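Local coordinates for protein superoxide dismutase [Mn], mitochondrial (Saccharomyces cerevisiae S288C, PDB 4F6E) that converts superoxide radicals to hydrogen peroxide and molecular oxygen at a manganese ion, one per subunit, protecting mitochondria from oxidative damage, at residues E15-Y27 and I167-Q179. The protein carries 2 engineered substitutions. Sequence-based numbering, arbitrary orientation.
Sequences EPYISGQINELHY and IDAWEHAYYLQYQ. With MN (manganese (II) ion), chain E.
The manganese site of the iron/manganese superoxide dismutase fold is shared here between the alpha-hairpin domain, which supplies His26, and the C-terminal domain, which supplies Asp168 and His172. His26 NE2 binds the metal at 2.3 Å. Asp168 OD2 binds the same manganese at 2.1 Å and lies at the edge of the His26 ring, in its plane. His172 NE2 coordinates at 2.2 Å, its ring oblique to that of His26 with planes 68° apart. Imidazole nitrogens and a carboxylate oxygen are good donors for manganese. A water is also a ligand and donates to Asp168 OD1, which accepts from Trp170 N too, in an Asx turn.

Away from the metal, branched, apolar Ile22 packs on the 173-177 backbone: CD1 meets Gln177 CB at 3.7 Å and CG2 rests against Ala173 O, while Leu25 and Leu176 touch through their CD1 methyls. Gln177 reaches the loop before helix 20-27 fully stretched, CG trans to the main-chain nitrogen (chi1 178°). Its amide offers both donor and acceptor: NE2 gives to Pro16 O (2.8 Å), and OE1 accepts from Ser19 N (2.9 Å), met from above its carbonyl plane. A leucine here would probably leave both backbone groups without these mates and the loop less firmly held. Tyr178, long enough to reach the loop, donates from OH to Tyr17 O (2.6 Å). Ser19's short hydroxyl caps the helix, accepting from Ile22 N.

His81, from helix 74-86, completes the protein ligands; Glu171 of the second subunit bonds His172 ND1, and strand 165-168, at one edge of the chain's three-stranded antiparallel sheet, ends at Asp168.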
ATOM      1  N   GLU A  15     -27.458  -9.385  21.337  1.00 11.53           N
ATOM      2  CA  GLU A  15     -28.641  -8.611  20.956  1.00 10.59           C
ATOM      3  C   GLU A  15     -28.945  -7.541  21.997  1.00 11.13           C
ATOM      4  O   GLU A  15     -28.719  -7.758  23.186  1.00 13.32           O
ATOM      5  CB  GLU A  15     -29.850  -9.540  20.841  1.00 10.63           C
ATOM      6  CG  GLU A  15     -29.791 -10.547  19.696  1.00 13.75           C
ATOM      7  CD  GLU A  15     -30.224  -9.977  18.354  1.00 13.27           C
ATOM      8  OE1 GLU A  15     -30.562  -8.773  18.275  1.00 14.57           O
ATOM      9  OE2 GLU A  15     -30.228 -10.745  17.361  1.00 15.43           O
ATOM     10  N   PRO A  16     -29.469  -6.383  21.560  1.00 10.79           N
ATOM     11  CA  PRO A  16     -29.793  -6.035  20.174  1.00 13.44           C
ATOM     12  C   PRO A  16     -28.646  -5.301  19.475  1.00 14.23           C
ATOM     13  O   PRO A  16     -28.828  -4.798  18.366  1.00 17.66           O
ATOM     14  CB  PRO A  16     -30.984  -5.084  20.345  1.00 11.79           C
ATOM     15  CG  PRO A  16     -30.689  -4.381  21.618  1.00 12.80           C
ATOM     16  CD  PRO A  16     -29.975  -5.373  22.512  1.00  9.94           C
ATOM     17  N   TYR A  17     -27.476  -5.237  20.107  1.00  9.20           N
ATOM     18  CA  TYR A  17     -26.405  -4.397  19.601  1.00  9.98           C
ATOM     19  C   TYR A  17     -25.741  -5.008  18.374  1.00 11.18           C
ATOM     20  O   TYR A  17     -25.448  -4.312  17.403  1.00 13.17           O
ATOM     21  CB  TYR A  17     -25.390  -4.122  20.721  1.00  9.81           C
ATOM     22  CG  TYR A  17     -26.070  -3.610  21.973  1.00 13.12           C
ATOM     23  CD1 TYR A  17     -26.621  -2.334  22.013  1.00 14.79           C
ATOM     24  CD2 TYR A  17     -26.192  -4.414  23.104  1.00 13.48           C
ATOM     25  CE1 TYR A  17     -27.268  -1.873  23.145  1.00 14.02           C
ATOM     26  CE2 TYR A  17     -26.824  -3.958  24.237  1.00 13.90           C
ATOM     27  CZ  TYR A  17     -27.358  -2.688  24.250  1.00 14.69           C
ATOM     28  OH  TYR A  17     -27.998  -2.233  25.377  1.00 21.41           O
ATOM     29  N   ILE A  18     -25.520  -6.321  18.415  1.00 11.05           N
ATOM     30  CA  ILE A  18     -25.073  -7.070  17.248  1.00 10.69           C
ATOM     31  C   ILE A  18     -26.017  -8.241  17.052  1.00 12.28           C
ATOM     32  O   ILE A  18     -26.220  -9.047  17.967  1.00 13.11           O
ATOM     33  CB  ILE A  18     -23.640  -7.618  17.421  1.00 11.22           C
ATOM     34  CG1 ILE A  18     -22.645  -6.478  17.617  1.00 14.33           C
ATOM     35  CG2 ILE A  18     -23.258  -8.445  16.207  1.00 14.25           C
ATOM     36  CD1 ILE A  18     -21.198  -6.973  17.791  1.00 14.64           C
ATOM     37  N   SER A  19     -26.623  -8.327  15.872  1.00 11.19           N
ATOM     38  CA  SER A  19     -27.665  -9.326  15.664  1.00  9.98           C
ATOM     39  C   SER A  19     -27.095 -10.743  15.622  1.00 12.75           C
ATOM     40  O   SER A  19     -25.950 -10.964  15.191  1.00 12.50           O
ATOM     41  CB  SER A  19     -28.452  -9.014  14.390  1.00 20.10           C
ATOM     42  OG  SER A  19     -27.877  -9.648  13.264  1.00 25.41           O
ATOM     43  N   GLY A  20     -27.886 -11.693  16.111  1.00 10.95           N
ATOM     44  CA  GLY A  20     -27.516 -13.094  16.078  1.00 10.17           C
ATOM     45  C   GLY A  20     -27.272 -13.601  14.672  1.00  9.56           C
ATOM     46  O   GLY A  20     -26.413 -14.453  14.467  1.00 13.54           O
ATOM     47  N   GLN A  21     -28.032 -13.080  13.709  1.00 11.78           N
ATOM     48  CA  GLN A  21     -27.880 -13.483  12.310  1.00 18.38           C
ATOM     49  C   GLN A  21     -26.489 -13.102  11.797  1.00 14.75           C
ATOM     50  O   GLN A  21     -25.811 -13.890  11.129  1.00 18.03           O
ATOM     51  CB  GLN A  21     -28.967 -12.826  11.456  1.00 23.34           C
ATOM     52  CG  GLN A  21     -30.390 -13.002  11.996  1.00 32.32           C
ATOM     53  CD  GLN A  21     -30.967 -14.389  11.736  1.00 34.76           C
ATOM     54  OE1 GLN A  21     -30.977 -15.247  12.626  1.00 39.44           O
ATOM     55  NE2 GLN A  21     -31.473 -14.608  10.519  1.00 21.67           N
ATOM     56  N   ILE A  22     -26.053 -11.892  12.129  1.00 11.91           N
ATOM     57  CA  ILE A  22     -24.686 -11.484  11.818  1.00 11.13           C
ATOM     58  C   ILE A  22     -23.644 -12.379  12.482  1.00 12.18           C
ATOM     59  O   ILE A  22     -22.761 -12.902  11.805  1.00 12.29           O
ATOM     60  CB  ILE A  22     -24.452  -9.995  12.156  1.00  7.55           C
ATOM     61  CG1 ILE A  22     -25.242  -9.128  11.171  1.00 11.41           C
ATOM     62  CG2 ILE A  22     -22.956  -9.649  12.097  1.00 10.26           C
ATOM     63  CD1 ILE A  22     -25.078  -7.646  11.389  1.00 13.68           C
ATOM     64  N   ASN A  23     -23.742 -12.579  13.794  1.00  9.37           N
ATOM     65  CA  ASN A  23     -22.749 -13.414  14.465  1.00  9.04           C
ATOM     66  C   ASN A  23     -22.658 -14.807  13.845  1.00 11.09           C
ATOM     67  O   ASN A  23     -21.565 -15.335  13.660  1.00 12.87           O
ATOM     68  CB  ASN A  23     -23.032 -13.532  15.963  1.00 11.51           C
ATOM     69  CG  ASN A  23     -22.643 -12.290  16.728  1.00 13.35           C
ATOM     70  OD1 ASN A  23     -21.801 -11.507  16.295  1.00 11.72           O
ATOM     71  ND2 ASN A  23     -23.253 -12.110  17.889  1.00 12.83           N
ATOM     72  N   GLU A  24     -23.808 -15.391  13.511  1.00 11.98           N
ATOM     73  CA  GLU A  24     -23.827 -16.723  12.917  1.00 12.68           C
ATOM     74  C   GLU A  24     -23.061 -16.758  11.587  1.00 11.51           C
ATOM     75  O   GLU A  24     -22.222 -17.627  11.375  1.00 13.69           O
ATOM     76  CB  GLU A  24     -25.266 -17.214  12.717  1.00 16.40           C
ATOM     77  CG  GLU A  24     -25.352 -18.637  12.198  1.00 27.62           C
ATOM     78  CD  GLU A  24     -26.772 -19.064  11.851  1.00 40.09           C
ATOM     79  OE1 GLU A  24     -27.627 -18.188  11.581  1.00 40.28           O
ATOM     80  OE2 GLU A  24     -27.031 -20.287  11.844  1.00 42.98           O
ATOM     81  N   LEU A  25     -23.346 -15.808  10.702  1.00 10.99           N
ATOM     82  CA  LEU A  25     -22.653 -15.758   9.411  1.00  9.06           C
ATOM     83  C   LEU A  25     -21.182 -15.401   9.607  1.00 11.30           C
ATOM     84  O   LEU A  25     -20.279 -15.949   8.955  1.00 10.97           O
ATOM     85  CB  LEU A  25     -23.290 -14.696   8.517  1.00 10.39           C
ATOM     86  CG  LEU A  25     -24.667 -15.045   7.949  1.00 14.41           C
ATOM     87  CD1 LEU A  25     -25.248 -13.820   7.284  1.00 11.86           C
ATOM     88  CD2 LEU A  25     -24.556 -16.189   6.952  1.00 18.25           C
ATOM     89  N   HIS A  26     -20.958 -14.451  10.503  1.00  9.58           N
ATOM     90  CA  HIS A  26     -19.635 -13.906  10.722  1.00 10.60           C
ATOM     91  C   HIS A  26     -18.673 -15.003  11.186  1.00 11.20           C
ATOM     92  O   HIS A  26     -17.517 -15.054  10.756  1.00 10.24           O
ATOM     93  CB  HIS A  26     -19.739 -12.770  11.750  1.00  7.40           C
ATOM     94  CG  HIS A  26     -18.613 -11.798  11.687  1.00  8.05           C
ATOM     95  ND1 HIS A  26     -18.554 -10.677  12.486  1.00  8.11           N
ATOM     96  CD2 HIS A  26     -17.518 -11.758  10.893  1.00  9.22           C
ATOM     97  CE1 HIS A  26     -17.451 -10.006  12.212  1.00  8.75           C
ATOM     98  NE2 HIS A  26     -16.806 -10.642  11.252  1.00 10.17           N
ATOM     99  N   TYR A  27     -19.173 -15.896  12.046  1.00 10.81           N
ATOM    100  CA  TYR A  27     -18.393 -16.998  12.600  1.00 11.08           C
ATOM    101  C   TYR A  27     -18.344 -18.208  11.661  1.00 13.01           C
ATOM    102  O   TYR A  27     -17.256 -18.672  11.272  1.00 12.54           O
ATOM    103  CB  TYR A  27     -19.003 -17.396  13.950  1.00 11.79           C
ATOM    104  CG  TYR A  27     -18.336 -18.543  14.683  1.00 11.70           C
ATOM    105  CD1 TYR A  27     -17.159 -18.352  15.392  1.00 13.33           C
ATOM    106  CD2 TYR A  27     -18.917 -19.807  14.703  1.00 11.22           C
ATOM    107  CE1 TYR A  27     -16.569 -19.395  16.102  1.00 14.36           C
ATOM    108  CE2 TYR A  27     -18.327 -20.849  15.398  1.00 14.84           C
ATOM    109  CZ  TYR A  27     -17.156 -20.639  16.091  1.00 14.79           C
ATOM    110  OH  TYR A  27     -16.574 -21.678  16.793  1.00 15.21           O
ATOM    111  N   ILE A 167     -11.911  -3.973  16.983  1.00  6.67           N
ATOM    112  CA  ILE A 167     -13.255  -3.718  16.460  1.00  6.46           C
ATOM    113  C   ILE A 167     -13.256  -3.863  14.938  1.00  5.90           C
ATOM    114  O   ILE A 167     -12.508  -3.190  14.232  1.00  8.32           O
ATOM    115  CB  ILE A 167     -13.766  -2.305  16.824  1.00  6.27           C
ATOM    116  CG1 ILE A 167     -13.725  -2.082  18.342  1.00  8.56           C
ATOM    117  CG2 ILE A 167     -15.186  -2.088  16.268  1.00  9.37           C
ATOM    118  CD1 ILE A 167     -14.670  -2.971  19.144  1.00 10.50           C
ATOM    119  N   ASP A 168     -14.089  -4.774  14.448  1.00  6.50           N
ATOM    120  CA  ASP A 168     -14.185  -5.077  13.023  1.00  6.60           C
ATOM    121  C   ASP A 168     -14.997  -4.001  12.301  1.00  9.61           C
ATOM    122  O   ASP A 168     -16.137  -3.732  12.676  1.00  7.86           O
ATOM    123  CB  ASP A 168     -14.867  -6.441  12.882  1.00  8.25           C
ATOM    124  CG  ASP A 168     -14.759  -7.031  11.503  1.00 11.86           C
ATOM    125  OD1 ASP A 168     -14.180  -6.421  10.577  1.00  9.19           O
ATOM    126  OD2 ASP A 168     -15.296  -8.141  11.367  1.00  8.85           O
ATOM    127  N   ALA A 169     -14.406  -3.384  11.276  1.00  6.77           N
ATOM    128  CA  ALA A 169     -15.102  -2.374  10.466  1.00  6.96           C
ATOM    129  C   ALA A 169     -15.427  -2.855   9.053  1.00  6.99           C
ATOM    130  O   ALA A 169     -15.866  -2.057   8.224  1.00  8.50           O
ATOM    131  CB  ALA A 169     -14.282  -1.063  10.407  1.00  8.34           C
ATOM    132  N   TRP A 170     -15.212  -4.140   8.763  1.00  5.70           N
ATOM    133  CA  TRP A 170     -15.678  -4.671   7.475  1.00  7.50           C
ATOM    134  C   TRP A 170     -17.190  -4.569   7.419  1.00  7.20           C
ATOM    135  O   TRP A 170     -17.871  -4.710   8.435  1.00  8.31           O
ATOM    136  CB  TRP A 170     -15.292  -6.137   7.306  1.00  7.78           C
ATOM    137  CG  TRP A 170     -13.870  -6.393   6.915  1.00  8.38           C
ATOM    138  CD1 TRP A 170     -12.743  -5.998   7.587  1.00  8.09           C
ATOM    139  CD2 TRP A 170     -13.424  -7.147   5.784  1.00  7.19           C
ATOM    140  NE1 TRP A 170     -11.619  -6.456   6.926  1.00  9.40           N
ATOM    141  CE2 TRP A 170     -12.013  -7.165   5.821  1.00  7.53           C
ATOM    142  CE3 TRP A 170     -14.080  -7.796   4.738  1.00  8.57           C
ATOM    143  CZ2 TRP A 170     -11.245  -7.812   4.848  1.00  8.62           C
ATOM    144  CZ3 TRP A 170     -13.319  -8.430   3.775  1.00  9.18           C
ATOM    145  CH2 TRP A 170     -11.919  -8.442   3.840  1.00 10.04           C
ATOM    146  N   GLU A 171     -17.719  -4.329   6.222  1.00  8.53           N
ATOM    147  CA  GLU A 171     -19.151  -4.166   6.076  1.00  9.27           C
ATOM    148  C   GLU A 171     -19.932  -5.413   6.512  1.00  8.45           C
ATOM    149  O   GLU A 171     -21.040  -5.285   7.042  1.00  9.98           O
ATOM    150  CB  GLU A 171     -19.486  -3.739   4.636  1.00  8.71           C
ATOM    151  CG  GLU A 171     -19.037  -2.300   4.345  1.00  9.71           C
ATOM    152  CD  GLU A 171     -19.340  -1.819   2.926  1.00  8.45           C
ATOM    153  OE1 GLU A 171     -19.100  -2.583   1.964  1.00  9.36           O
ATOM    154  OE2 GLU A 171     -19.763  -0.644   2.783  1.00 10.61           O
ATOM    155  N   HIS A 172     -19.355  -6.604   6.348  1.00  9.04           N
ATOM    156  CA  HIS A 172     -20.059  -7.819   6.793  1.00  8.86           C
ATOM    157  C   HIS A 172     -20.255  -7.861   8.306  1.00 10.46           C
ATOM    158  O   HIS A 172     -21.032  -8.667   8.794  1.00 12.24           O
ATOM    159  CB  HIS A 172     -19.385  -9.113   6.317  1.00  6.86           C
ATOM    160  CG  HIS A 172     -18.029  -9.356   6.905  1.00  7.72           C
ATOM    161  ND1 HIS A 172     -16.902  -9.487   6.122  1.00  9.75           N
ATOM    162  CD2 HIS A 172     -17.626  -9.548   8.182  1.00  9.49           C
ATOM    163  CE1 HIS A 172     -15.856  -9.721   6.894  1.00 10.15           C
ATOM    164  NE2 HIS A 172     -16.269  -9.757   8.149  1.00  7.95           N
ATOM    165  N   ALA A 173     -19.542  -7.008   9.042  1.00  7.56           N
ATOM    166  CA  ALA A 173     -19.697  -6.996  10.496  1.00  8.49           C
ATOM    167  C   ALA A 173     -20.985  -6.314  10.951  1.00  9.06           C
ATOM    168  O   ALA A 173     -21.381  -6.468  12.106  1.00  8.55           O
ATOM    169  CB  ALA A 173     -18.463  -6.352  11.180  1.00  7.17           C
ATOM    170  N   TYR A 174     -21.650  -5.581  10.051  1.00  8.52           N
ATOM    171  CA  TYR A 174     -22.788  -4.755  10.458  1.00  8.09           C
ATOM    172  C   TYR A 174     -23.893  -4.572   9.415  1.00  8.73           C
ATOM    173  O   TYR A 174     -24.970  -4.108   9.767  1.00 10.94           O
ATOM    174  CB  TYR A 174     -22.314  -3.361  10.902  1.00  9.11           C
ATOM    175  CG  TYR A 174     -21.599  -2.536   9.829  1.00  9.97           C
ATOM    176  CD1 TYR A 174     -22.316  -1.776   8.902  1.00  9.62           C
ATOM    177  CD2 TYR A 174     -20.209  -2.496   9.767  1.00  9.19           C
ATOM    178  CE1 TYR A 174     -21.659  -1.027   7.930  1.00  9.26           C
ATOM    179  CE2 TYR A 174     -19.544  -1.735   8.811  1.00  7.91           C
ATOM    180  CZ  TYR A 174     -20.277  -1.011   7.892  1.00  8.91           C
ATOM    181  OH  TYR A 174     -19.626  -0.249   6.947  1.00 11.69           O
ATOM    182  N   TYR A 175     -23.627  -4.892   8.147  1.00  9.45           N
ATOM    183  CA  TYR A 175     -24.506  -4.414   7.072  1.00  8.84           C
ATOM    184  C   TYR A 175     -25.929  -4.967   7.112  1.00 10.48           C
ATOM    185  O   TYR A 175     -26.877  -4.244   6.793  1.00 10.77           O
ATOM    186  CB  TYR A 175     -23.885  -4.636   5.671  1.00  9.52           C
ATOM    187  CG  TYR A 175     -24.365  -3.585   4.683  1.00  7.66           C
ATOM    188  CD1 TYR A 175     -23.711  -2.369   4.563  1.00  7.40           C
ATOM    189  CD2 TYR A 175     -25.500  -3.798   3.897  1.00 10.59           C
ATOM    190  CE1 TYR A 175     -24.153  -1.392   3.683  1.00  6.74           C
ATOM    191  CE2 TYR A 175     -25.947  -2.830   3.011  1.00 10.42           C
ATOM    192  CZ  TYR A 175     -25.274  -1.626   2.916  1.00  9.21           C
ATOM    193  OH  TYR A 175     -25.712  -0.662   2.045  1.00 11.13           O
ATOM    194  N   LEU A 176     -26.089  -6.227   7.505  1.00 10.42           N
ATOM    195  CA  LEU A 176     -27.428  -6.823   7.517  1.00 10.80           C
ATOM    196  C   LEU A 176     -28.338  -6.099   8.490  1.00 12.53           C
ATOM    197  O   LEU A 176     -29.557  -6.073   8.316  1.00 14.99           O
ATOM    198  CB  LEU A 176     -27.373  -8.299   7.905  1.00 10.32           C
ATOM    199  CG  LEU A 176     -26.942  -9.295   6.843  1.00 14.93           C
ATOM    200  CD1 LEU A 176     -26.874 -10.683   7.455  1.00 15.50           C
ATOM    201  CD2 LEU A 176     -27.910  -9.273   5.664  1.00 15.72           C
ATOM    202  N   GLN A 177     -27.737  -5.511   9.517  1.00 12.25           N
ATOM    203  CA  GLN A 177     -28.478  -4.859  10.590  1.00  8.08           C
ATOM    204  C   GLN A 177     -28.527  -3.336  10.453  1.00 11.04           C
ATOM    205  O   GLN A 177     -29.586  -2.723  10.617  1.00 15.11           O
ATOM    206  CB  GLN A 177     -27.827  -5.240  11.924  1.00  9.19           C
ATOM    207  CG  GLN A 177     -28.475  -4.593  13.138  1.00  8.93           C
ATOM    208  CD  GLN A 177     -27.863  -5.064  14.439  1.00 16.49           C
ATOM    209  OE1 GLN A 177     -26.918  -5.856  14.445  1.00 14.57           O
ATOM    210  NE2 GLN A 177     -28.395  -4.564  15.561  1.00 14.52           N
ATOM    211  N   TYR A 178     -27.381  -2.728  10.146  1.00 10.39           N
ATOM    212  CA  TYR A 178     -27.261  -1.267  10.145  1.00  9.47           C
ATOM    213  C   TYR A 178     -27.163  -0.672   8.745  1.00 10.55           C
ATOM    214  O   TYR A 178     -27.176   0.556   8.591  1.00 13.34           O
ATOM    215  CB  TYR A 178     -26.011  -0.848  10.935  1.00 11.69           C
ATOM    216  CG  TYR A 178     -26.078  -1.166  12.411  1.00 12.38           C
ATOM    217  CD1 TYR A 178     -26.676  -0.283  13.295  1.00 14.80           C
ATOM    218  CD2 TYR A 178     -25.542  -2.350  12.918  1.00 10.57           C
ATOM    219  CE1 TYR A 178     -26.744  -0.561  14.645  1.00 17.56           C
ATOM    220  CE2 TYR A 178     -25.605  -2.632  14.273  1.00  9.04           C
ATOM    221  CZ  TYR A 178     -26.208  -1.737  15.128  1.00 12.97           C
ATOM    222  OH  TYR A 178     -26.290  -2.000  16.477  1.00 13.29           O
ATOM    223  N   GLN A 179     -27.050  -1.539   7.742  1.00 10.12           N
ATOM    224  CA  GLN A 179     -26.816  -1.103   6.364  1.00 10.60           C
ATOM    225  C   GLN A 179     -25.713  -0.045   6.303  1.00 12.76           C
ATOM    226  O   GLN A 179     -24.625  -0.247   6.852  1.00 11.34           O
ATOM    227  CB  GLN A 179     -28.118  -0.620   5.707  1.00 12.13           C
ATOM    228  CG  GLN A 179     -29.115  -1.741   5.485  1.00 16.47           C
ATOM    229  CD  GLN A 179     -29.907  -2.049   6.721  1.00 23.29           C
ATOM    230  OE1 GLN A 179     -30.642  -1.198   7.225  1.00 35.86           O
ATOM    231  NE2 GLN A 179     -29.769  -3.270   7.226  1.00 27.85           N
TER
HETATM  232 MN    MN E 301     -15.098  -9.764  10.030  1.00  9.87          MN
HETATM  233  O   HOH W   1     -13.278  -8.633   9.006  1.00 10.97           O